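Local coordinates for protein purine nucleoside phosphorylase (Schistosoma mansoni, PDB 6BIF) that probably catalyses the reversible phosphorolysis of purine nucleosides such as inosine and guanosine to free base and ribose 1-phosphate, at residues L113-L118 against M221-E226; G121-L126 against G215-G220; D130-K135 against S241-N246. All coordinates share one frame; numbering follows the deposited sequence.

Contact 1 of 3, residues L113-L118 against M221-E226; sequences LLITNL and MSTVPE. With DSJ (1-(4-amino-2-hydroxyphenyl)ethan-1-one), chain J; DMS (dimethyl sulfoxide), chain D.
The backbone of strand 113-118 runs past the turn and first helical residues of 221-226 without pairing with it, Ile-115 CA and Thr-223 CA coming no nearer than 7.3 Å, and side chains bridge the gap. Asn-117 reaches Thr-223 roughly at right angles: Asn-117 ND2 donates to Thr-223 OG1 over 2.9 Å, on a bent path (144° at the hydrogen), with the hydroxyl tilted 23° out of the amide plane. CG of Asn-117 lies between its backbone N and carbonyl carbon (chi1 62°), and from there ND2 arrives at the threonine hydroxyl. Its other end, OD1, is hydrogen-bonded to Ser-241 on the neighbouring strand, so both ends of a buried amide are used and its rotation is fixed. Threonine suits position 223 because its methyl serves as well: Thr-223 CG2 lies 4.1 Å from Ile-115 CG2, the two side chains running past one another from opposite ends. Glu-226, whose CB is 4.5 Å from Ile-115 CD1, carries its carboxylate to a salt bridge with Arg-86. At the far end, Leu-118 N donates over 3.2 Å to O of a dimethyl sulfoxide, probably left from crystallisation, and Met-221 CG lies 3.5 Å from O1 of the bound aminohydroxyacetophenone. A central strand facing a turn that leads into a helix, with this aromatic ligand beside both, is consistent with the active site of a purine nucleoside phosphorylase.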
loop_
_atom_site.group_PDB
_atom_site.type_symbol
_atom_site.label_atom_id
_atom_site.label_comp_id
_atom_site.label_asym_id
_atom_site.label_seq_id
_atom_site.Cartn_x
_atom_site.Cartn_y
_atom_site.Cartn_z
ATOM N N LEU A 113 24.297 7.557 11.421
ATOM C CA LEU A 113 24.145 6.356 10.599
ATOM C C LEU A 113 24.391 6.716 9.134
ATOM O O LEU A 113 23.747 7.632 8.601
ATOM C CB LEU A 113 22.751 5.738 10.809
ATOM C CG LEU A 113 22.287 4.528 9.989
ATOM C CD1 LEU A 113 23.178 3.312 10.236
ATOM C CD2 LEU A 113 20.804 4.196 10.320
ATOM N N LEU A 114 25.323 5.995 8.497
ATOM C CA LEU A 114 25.683 6.163 7.090
ATOM C C LEU A 114 25.140 4.979 6.293
ATOM O O LEU A 114 25.359 3.832 6.689
ATOM C CB LEU A 114 27.208 6.242 6.940
ATOM C CG LEU A 114 27.993 7.217 7.849
ATOM C CD1 LEU A 114 29.491 7.127 7.576
ATOM C CD2 LEU A 114 27.480 8.641 7.647
ATOM N N ILE A 115 24.426 5.254 5.178
ATOM C CA ILE A 115 23.730 4.230 4.390
ATOM C C ILE A 115 24.053 4.348 2.900
ATOM O O ILE A 115 24.061 5.451 2.350
ATOM C CB ILE A 115 22.212 4.358 4.610
ATOM C CG1 ILE A 115 21.879 4.260 6.094
ATOM C CG2 ILE A 115 21.461 3.246 3.880
ATOM C CD1 ILE A 115 20.441 4.589 6.395
ATOM N N THR A 116 24.304 3.204 2.231
ATOM C CA THR A 116 24.393 3.168 0.767
ATOM C C THR A 116 23.423 2.135 0.200
ATOM O O THR A 116 23.016 1.183 0.889
ATOM C CB THR A 116 25.839 2.870 0.259
ATOM O OG1 THR A 116 26.267 1.560 0.696
ATOM C CG2 THR A 116 26.831 3.933 0.752
ATOM N N ASN A 117 23.031 2.358 -1.066
ATOM C CA ASN A 117 22.212 1.419 -1.832
ATOM C C ASN A 117 22.506 1.597 -3.320
ATOM O O ASN A 117 23.148 2.570 -3.724
ATOM C CB ASN A 117 20.704 1.641 -1.570
ATOM C CG ASN A 117 20.205 3.021 -2.000
ATOM O OD1 ASN A 117 20.247 3.371 -3.175
ATOM N ND2 ASN A 117 19.674 3.781 -1.053
ATOM N N LEU A 118 22.039 0.633 -4.139
ATOM C CA LEU A 118 21.891 0.815 -5.579
ATOM C C LEU A 118 20.430 1.111 -5.916
ATOM O O LEU A 118 19.513 0.631 -5.246
ATOM C CB LEU A 118 22.375 -0.403 -6.362
ATOM C CG LEU A 118 23.927 -0.454 -6.417
ATOM C CD1 LEU A 118 24.457 -1.499 -5.508
ATOM C CD2 LEU A 118 24.452 -0.587 -7.828
ATOM N N MET A 221 14.429 -0.224 -3.301
ATOM C CA MET A 221 13.647 -1.149 -2.469
ATOM C C MET A 221 14.160 -1.235 -1.022
ATOM O O MET A 221 13.875 -2.227 -0.328
ATOM C CB MET A 221 13.645 -2.548 -3.085
ATOM C CG MET A 221 13.101 -2.661 -4.507
ATOM S SD MET A 221 13.410 -4.319 -5.165
ATOM C CE MET A 221 13.028 -4.064 -6.904
ATOM N N SER A 222 14.911 -0.238 -0.554
ATOM C CA SER A 222 15.479 -0.255 0.798
ATOM C C SER A 222 15.490 1.158 1.387
ATOM O O SER A 222 14.833 2.073 0.893
ATOM C CB SER A 222 16.905 -0.829 0.769
ATOM O OG SER A 222 17.821 0.094 0.182
ATOM N N THR A 223 16.226 1.300 2.491
ATOM C CA THR A 223 16.722 2.562 3.039
ATOM C C THR A 223 15.656 3.360 3.815
ATOM O O THR A 223 15.896 3.706 4.984
ATOM C CB THR A 223 17.366 3.378 1.904
ATOM O OG1 THR A 223 18.476 2.626 1.343
ATOM C CG2 THR A 223 17.908 4.716 2.436
ATOM N N VAL A 224 14.480 3.631 3.218
ATOM C CA VAL A 224 13.448 4.434 3.910
ATOM C C VAL A 224 13.039 3.804 5.245
ATOM O O VAL A 224 12.931 4.545 6.237
ATOM C CB VAL A 224 12.266 4.707 2.969
ATOM C CG1 VAL A 224 11.040 5.272 3.689
ATOM C CG2 VAL A 224 12.699 5.680 1.855
ATOM N N PRO A 225 12.842 2.475 5.359
ATOM C CA PRO A 225 12.515 1.899 6.691
ATOM C C PRO A 225 13.580 2.195 7.742
ATOM O O PRO A 225 13.242 2.675 8.833
ATOM C CB PRO A 225 12.398 0.392 6.398
ATOM C CG PRO A 225 11.989 0.327 4.923
ATOM C CD PRO A 225 12.823 1.433 4.301
ATOM N N GLU A 226 14.868 1.980 7.424
ATOM C CA GLU A 226 15.931 2.258 8.406
ATOM C C GLU A 226 16.017 3.744 8.751
ATOM O O GLU A 226 16.279 4.105 9.919
ATOM C CB GLU A 226 17.293 1.785 7.881
ATOM C CG GLU A 226 17.418 0.372 7.436
ATOM C CD GLU A 226 17.127 0.218 5.949
ATOM O OE1 GLU A 226 15.955 0.064 5.660
ATOM O OE2 GLU A 226 18.039 0.293 5.078
HETATM C C7 DSJ J . 16.152 -1.077 -7.830
HETATM C C4 DSJ J . 18.203 -0.879 -9.727
HETATM C C5 DSJ J . 16.957 -0.499 -10.025
HETATM C C6 DSJ J . 15.871 -0.598 -8.996
HETATM C C3 DSJ J . 18.504 -1.419 -8.354
HETATM C C2 DSJ J . 17.532 -1.511 -7.448
HETATM C C1 DSJ J . 17.753 -2.064 -6.054
HETATM O O DSJ J . 16.841 -2.175 -5.276
HETATM C C DSJ J . 19.154 -2.503 -5.633
HETATM O O1 DSJ J . 15.156 -1.176 -6.874
HETATM N N DSJ J . 16.609 0.013 -11.301
HETATM S S DMS D . 20.527 -2.630 -1.786
HETATM O O DMS D . 21.639 -2.106 -2.600
HETATM C C1 DMS D . 21.086 -3.672 -0.394
HETATM C C2 DMS D . 19.138 -1.525 -1.488
HETATM O O HOH W 1 17.709 0.721 -3.184
#

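Contact 2 of 3, residues G121-L126 against G215-G220; sequences GINRKL and GCDVVG. With DSJ (1-(4-amino-2-hydroxyphenyl)ethan-1-one), chain J.
Asn-123 and Asp-217 run alongside each other in one direction, where the loop after strand 112-121 meets the start of strand 218-220. Followed outward, Asn-123 CB passes 3.6 Å from Asp-217 OD1 and Asn-123 CG 3.8 Å from the same oxygen. The chain extends away from its own backbone N (chi1 -169°), and at the tip the amide divides its work: ND2 donates to Asp-217 OD1 over 2.9 Å, almost straight at 172°, while OD1 turns back to accept from Lys-125 N on a lone pair, forming an Asx turn. The carboxylate oxygen lies in the amide plane, whereas ND2 meets it on the anti side and 30° out of the carboxylate plane; the other oxygen, Asp-217 OD2, is held by Val-193 N. Asparagine suits this corner because it both donates and accepts. Asp-217 O also receives two backbone donors from the same face, Ile-122 N at 2.9 Å and Asn-123 N at 3.1 Å. Gly-121 and Val-218 form an antiparallel non-hydrogen-bonded pair. Branched apolar residues pack alongside, Leu-126 CD1 resting 3.7 Å from Val-218 CG1 and Ile-122 CD1 4.1 Å from Val-219 CG1. The chemistry thus sets one aspartate, through its carbonyl and carboxylate, as the common acceptor for the loop: two bonds from main chain and one from a neutral amide fix the turn's position, and the amide and the Val-193 N-H together would probably ease the carboxylate's charge.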
loop_
_atom_site.group_PDB
_atom_site.type_symbol
_atom_site.label_atom_id
_atom_site.label_comp_id
_atom_site.label_asym_id
_atom_site.label_seq_id
_atom_site.Cartn_x
_atom_site.Cartn_y
_atom_site.Cartn_z
ATOM N N GLY A 121 17.646 5.278 -11.798
ATOM C CA GLY A 121 17.506 6.703 -12.092
ATOM C C GLY A 121 16.200 7.029 -12.814
ATOM O O GLY A 121 15.831 6.372 -13.798
ATOM N N ILE A 122 15.503 8.057 -12.323
ATOM C CA ILE A 122 14.301 8.596 -12.947
ATOM C C ILE A 122 14.579 9.967 -13.581
ATOM O O ILE A 122 14.252 10.202 -14.743
ATOM C CB ILE A 122 13.146 8.674 -11.920
ATOM C CG1 ILE A 122 12.800 7.285 -11.343
ATOM C CG2 ILE A 122 11.902 9.281 -12.537
ATOM C CD1 ILE A 122 12.248 6.270 -12.362
ATOM N N ASN A 123 15.207 10.871 -12.828
ATOM C CA ASN A 123 15.609 12.174 -13.366
ATOM C C ASN A 123 16.480 12.006 -14.606
ATOM O O ASN A 123 17.420 11.201 -14.633
ATOM C CB ASN A 123 16.368 12.953 -12.280
ATOM C CG ASN A 123 16.600 14.422 -12.635
ATOM O OD1 ASN A 123 17.195 14.746 -13.662
ATOM N ND2 ASN A 123 16.110 15.320 -11.772
ATOM N N ARG A 124 16.178 12.775 -15.653
ATOM C CA ARG A 124 16.908 12.584 -16.903
ATOM C C ARG A 124 18.381 12.991 -16.819
ATOM O O ARG A 124 19.162 12.601 -17.690
ATOM C CB ARG A 124 16.178 13.335 -18.018
ATOM C CG ARG A 124 14.803 12.714 -18.303
ATOM C CD ARG A 124 14.028 13.474 -19.365
ATOM N NE ARG A 124 12.719 12.876 -19.632
ATOM C CZ ARG A 124 12.490 11.927 -20.535
ATOM N NH1 ARG A 124 13.482 11.446 -21.277
ATOM N NH2 ARG A 124 11.260 11.453 -20.698
ATOM N N LYS A 125 18.805 13.714 -15.784
ATOM C CA LYS A 125 20.221 14.035 -15.640
ATOM C C LYS A 125 21.067 12.882 -15.095
ATOM O O LYS A 125 22.286 13.036 -15.002
ATOM C CB LYS A 125 20.396 15.255 -14.731
ATOM C CG LYS A 125 19.804 16.514 -15.310
ATOM C CD LYS A 125 20.055 17.706 -14.413
ATOM C CE LYS A 125 19.610 18.998 -15.076
ATOM N NZ LYS A 125 20.403 19.305 -16.304
ATOM N N LEU A 126 20.476 11.745 -14.733
ATOM C CA LEU A 126 21.203 10.672 -14.059
ATOM C C LEU A 126 21.600 9.552 -15.025
ATOM O O LEU A 126 20.781 9.102 -15.838
ATOM C CB LEU A 126 20.353 10.121 -12.914
ATOM C CG LEU A 126 20.055 11.095 -11.763
ATOM C CD1 LEU A 126 19.099 10.488 -10.759
ATOM C CD2 LEU A 126 21.357 11.553 -11.071
ATOM N N GLY A 215 7.668 13.604 -9.396
ATOM C CA GLY A 215 8.795 14.300 -8.830
ATOM C C GLY A 215 9.838 13.425 -8.173
ATOM O O GLY A 215 10.662 13.942 -7.409
ATOM N N CYS A 216 9.832 12.123 -8.429
ATOM C CA CYS A 216 10.887 11.247 -7.921
ATOM C C CYS A 216 12.140 11.386 -8.778
ATOM O O CYS A 216 12.060 11.509 -10.009
ATOM C CB CYS A 216 10.414 9.786 -7.910
ATOM S SG CYS A 216 8.803 9.564 -7.107
ATOM N N ASP A 217 13.308 11.390 -8.122
ATOM C CA ASP A 217 14.585 11.403 -8.829
ATOM C C ASP A 217 15.201 10.013 -8.989
ATOM O O ASP A 217 15.846 9.753 -10.015
ATOM C CB ASP A 217 15.565 12.316 -8.096
ATOM C CG ASP A 217 15.129 13.786 -8.142
ATOM O OD1 ASP A 217 14.941 14.304 -9.266
ATOM O OD2 ASP A 217 14.941 14.411 -7.072
ATOM N N VAL A 218 15.037 9.126 -7.993
ATOM C CA VAL A 218 15.586 7.767 -7.997
ATOM C C VAL A 218 14.541 6.862 -7.350
ATOM O O VAL A 218 13.677 7.330 -6.618
ATOM C CB VAL A 218 16.942 7.620 -7.250
ATOM C CG1 VAL A 218 17.995 8.650 -7.751
ATOM C CG2 VAL A 218 16.801 7.800 -5.777
ATOM N N VAL A 219 14.626 5.555 -7.610
ATOM C CA VAL A 219 13.700 4.570 -7.028
ATOM C C VAL A 219 14.476 3.323 -6.580
ATOM O O VAL A 219 15.368 2.839 -7.292
ATOM C CB VAL A 219 12.584 4.189 -8.019
ATOM C CG1 VAL A 219 13.156 3.608 -9.320
ATOM C CG2 VAL A 219 11.624 3.205 -7.370
ATOM N N GLY A 220 14.143 2.803 -5.386
ATOM C CA GLY A 220 14.760 1.579 -4.892
ATOM C C GLY A 220 13.894 0.886 -3.856
ATOM O O GLY A 220 12.791 1.348 -3.538
HETATM C C7 DSJ J . 16.152 -1.077 -7.830
HETATM C C4 DSJ J . 18.203 -0.879 -9.727
HETATM C C5 DSJ J . 16.957 -0.499 -10.025
HETATM C C6 DSJ J . 15.871 -0.598 -8.996
HETATM C C3 DSJ J . 18.504 -1.419 -8.354
HETATM C C2 DSJ J . 17.532 -1.511 -7.448
HETATM C C1 DSJ J . 17.753 -2.064 -6.054
HETATM O O DSJ J . 16.841 -2.175 -5.276
HETATM C C DSJ J . 19.154 -2.503 -5.633
HETATM O O1 DSJ J . 15.156 -1.176 -6.874
HETATM N N DSJ J . 16.609 0.013 -11.301
#

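Contact 3 of 3, residues D130-K135 against S241-N246; sequences DFVLIK and SLIANN. With DSJ (1-(4-amino-2-hydroxyphenyl)ethan-1-one), chain J.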
loop_
_atom_site.group_PDB
_atom_site.type_symbol
_atom_site.label_atom_id
_atom_site.label_comp_id
_atom_site.label_asym_id
_atom_site.label_seq_id
_atom_site.Cartn_x
_atom_site.Cartn_y
_atom_site.Cartn_z
ATOM N N ASP A 130 26.478 7.196 -11.582
ATOM C CA ASP A 130 26.399 8.425 -10.800
ATOM C C ASP A 130 26.040 8.114 -9.341
ATOM O O ASP A 130 25.483 7.060 -9.016
ATOM C CB ASP A 130 25.340 9.375 -11.384
ATOM C CG ASP A 130 25.733 10.010 -12.717
ATOM O OD1 ASP A 130 26.906 9.959 -13.132
ATOM O OD2 ASP A 130 24.822 10.600 -13.353
ATOM N N PHE A 131 26.349 9.071 -8.458
ATOM C CA PHE A 131 25.999 9.018 -7.040
ATOM C C PHE A 131 24.943 10.083 -6.763
ATOM O O PHE A 131 25.023 11.188 -7.313
ATOM C CB PHE A 131 27.215 9.310 -6.141
ATOM C CG PHE A 131 28.324 8.308 -6.231
ATOM C CD1 PHE A 131 28.160 7.005 -5.769
ATOM C CD2 PHE A 131 29.547 8.688 -6.722
ATOM C CE1 PHE A 131 29.200 6.088 -5.863
ATOM C CE2 PHE A 131 30.622 7.778 -6.809
ATOM C CZ PHE A 131 30.434 6.471 -6.364
ATOM N N VAL A 132 23.967 9.768 -5.909
ATOM C CA VAL A 132 22.938 10.732 -5.493
ATOM C C VAL A 132 22.914 10.839 -3.965
ATOM O O VAL A 132 22.621 9.854 -3.265
ATOM C CB VAL A 132 21.550 10.334 -6.021
ATOM C CG1 VAL A 132 20.483 11.293 -5.515
ATOM C CG2 VAL A 132 21.568 10.288 -7.547
ATOM N N LEU A 133 23.206 12.037 -3.449
ATOM C CA LEU A 133 22.976 12.348 -2.041
ATOM C C LEU A 133 21.471 12.508 -1.827
ATOM O O LEU A 133 20.848 13.371 -2.447
ATOM C CB LEU A 133 23.716 13.629 -1.665
ATOM C CG LEU A 133 25.222 13.712 -1.997
ATOM C CD1 LEU A 133 25.814 15.046 -1.579
ATOM C CD2 LEU A 133 25.966 12.575 -1.337
ATOM N N ILE A 134 20.883 11.689 -0.965
ATOM C CA ILE A 134 19.426 11.696 -0.774
ATOM C C ILE A 134 19.052 12.845 0.168
ATOM O O ILE A 134 19.577 12.943 1.284
ATOM C CB ILE A 134 18.938 10.343 -0.243
ATOM C CG1 ILE A 134 19.246 9.215 -1.248
ATOM C CG2 ILE A 134 17.435 10.433 0.038
ATOM C CD1 ILE A 134 18.893 7.829 -0.774
ATOM N N LYS A 135 18.149 13.720 -0.272
ATOM C CA LYS A 135 17.733 14.888 0.508
ATOM C C LYS A 135 16.280 14.807 0.980
ATOM O O LYS A 135 15.828 15.713 1.696
ATOM C CB LYS A 135 17.931 16.179 -0.301
ATOM C CG LYS A 135 17.090 16.248 -1.563
ATOM C CD LYS A 135 17.324 17.564 -2.304
ATOM C CE LYS A 135 16.423 17.659 -3.515
ATOM N NZ LYS A 135 16.730 18.894 -4.301
ATOM N N SER A 241 22.756 6.935 -2.943
ATOM C CA SER A 241 22.388 5.951 -3.964
ATOM C C SER A 241 23.429 5.920 -5.087
ATOM O O SER A 241 23.884 6.966 -5.556
ATOM C CB SER A 241 21.023 6.263 -4.598
ATOM O OG SER A 241 19.940 5.999 -3.730
ATOM N N LEU A 242 23.792 4.709 -5.515
ATOM C CA LEU A 242 24.607 4.489 -6.706
ATOM C C LEU A 242 23.661 4.056 -7.825
ATOM O O LEU A 242 22.912 3.084 -7.663
ATOM C CB LEU A 242 25.689 3.438 -6.448
ATOM C CG LEU A 242 26.498 2.902 -7.643
ATOM C CD1 LEU A 242 27.267 4.001 -8.407
ATOM C CD2 LEU A 242 27.477 1.794 -7.198
ATOM N N ILE A 243 23.643 4.813 -8.922
ATOM C CA ILE A 243 22.665 4.606 -9.994
ATOM C C ILE A 243 23.088 3.444 -10.897
ATOM O O ILE A 243 24.143 3.487 -11.526
ATOM C CB ILE A 243 22.495 5.899 -10.811
ATOM C CG1 ILE A 243 22.081 7.070 -9.887
ATOM C CG2 ILE A 243 21.527 5.699 -11.942
ATOM C CD1 ILE A 243 20.777 6.824 -9.130
ATOM N N ALA A 244 22.219 2.427 -11.017
ATOM C CA ALA A 244 22.521 1.267 -11.864
ATOM C C ALA A 244 22.181 1.501 -13.340
ATOM O O ALA A 244 22.857 0.952 -14.224
ATOM C CB ALA A 244 21.781 0.048 -11.324
ATOM N N ASN A 245 21.183 2.339 -13.622
ATOM C CA ASN A 245 20.567 2.471 -14.941
ATOM C C ASN A 245 19.648 3.676 -14.875
ATOM O O ASN A 245 19.289 4.109 -13.779
ATOM C CB ASN A 245 19.771 1.220 -15.310
ATOM C CG ASN A 245 18.522 1.046 -14.423
ATOM O OD1 ASN A 245 18.615 0.832 -13.211
ATOM N ND2 ASN A 245 17.351 1.176 -15.032
ATOM N N ASN A 246 19.232 4.209 -16.052
ATOM C CA ASN A 246 18.159 5.206 -16.089
ATOM C C ASN A 246 16.903 4.509 -16.604
ATOM O O ASN A 246 16.847 4.101 -17.770
ATOM C CB ASN A 246 18.525 6.424 -16.946
ATOM C CG ASN A 246 17.478 7.528 -16.840
ATOM O OD1 ASN A 246 16.364 7.371 -17.333
ATOM N ND2 ASN A 246 17.806 8.618 -16.126
HETATM C C7 DSJ J . 16.152 -1.077 -7.830
HETATM C C4 DSJ J . 18.203 -0.879 -9.727
HETATM C C5 DSJ J . 16.957 -0.499 -10.025
HETATM C C6 DSJ J . 15.871 -0.598 -8.996
HETATM C C3 DSJ J . 18.504 -1.419 -8.354
HETATM C C2 DSJ J . 17.532 -1.511 -7.448
HETATM C C1 DSJ J . 17.753 -2.064 -6.054
HETATM O O DSJ J . 16.841 -2.175 -5.276
HETATM C C DSJ J . 19.154 -2.503 -5.633
HETATM O O1 DSJ J . 15.156 -1.176 -6.874
HETATM N N DSJ J . 16.609 0.013 -11.301
#
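Phe-131 and Leu-242 face each other as an antiparallel non-hydrogen-bonded pair, next to the hydrogen-bonded pair Val-132 and Ser-241. Leu-242 CG lies opposite its backbone N (chi1 170°), which carries CD1 toward the other strand, 3.8 Å from Phe-131 CE1 in an oblique approach to the ring and 3.6 Å from Asp-130 O. Ser-241 O lies at the ring's edge, near its plane. The ring also meets Trp-276 of helix 259-283, so a large aromatic suits the face where that helix packs. On the other face Val-132 CG2 touches Ile-243 CD1 at 3.9 Å; with both side-chain torsions of Ile-243 near -60°, its CG1 and CD1 both lie against the valine methyl. Ser-241, small enough to sit against Ile-134, has OG 3.6 Å from Ile-134 CD1; its OG is hydrogen-bonded to Asn-117 OD1. Backbone bonds hold the strands: Ser-241 N and O pair with Val-132 O and N, and Ile-243 N gives a straight 2.9 Å bond to Asp-130 O. Past Ile-243, strand 236-246 runs on to the ligand. Asn-245 OD1 there accepts from N of the bound aminohydroxyacetophenone at 2.9 Å, while its ND2 is held by Asp-250 and Ser-247. Two antiparallel strands within the mixed central sheet, one of them ending at a ligand, fit the alpha/beta fold of the phosphorylase superfamily.

In the fold
The three contacts share one mixed sheet. Strand 112-121 supplies 113-118 to contact 1, runs into the loop of contact 2, and lies parallel to strand 236-246 of contact 3. Contacts 1 and 3, with centres about 12 Å apart, join where Asn-117 O meets Leu-242 N at 2.9 Å. Contacts 2 and 3 are nearer, about 8 Å between centres: Gly-121 N lies 2.8 Å from Asn-245 O, and Val-218 CG1 packs 3.6 Å from Ile-243 CD1. Contacts 1 and 2, about 16 Å apart, are linked along the chain from Gly-220 to Met-221. Contacts 1 and 2 only touch the bound aminohydroxyacetophenone, whereas Asn-245 of contact 3 accepts a hydrogen bond from it; Glu-203 is hydrogen-bonded to it too.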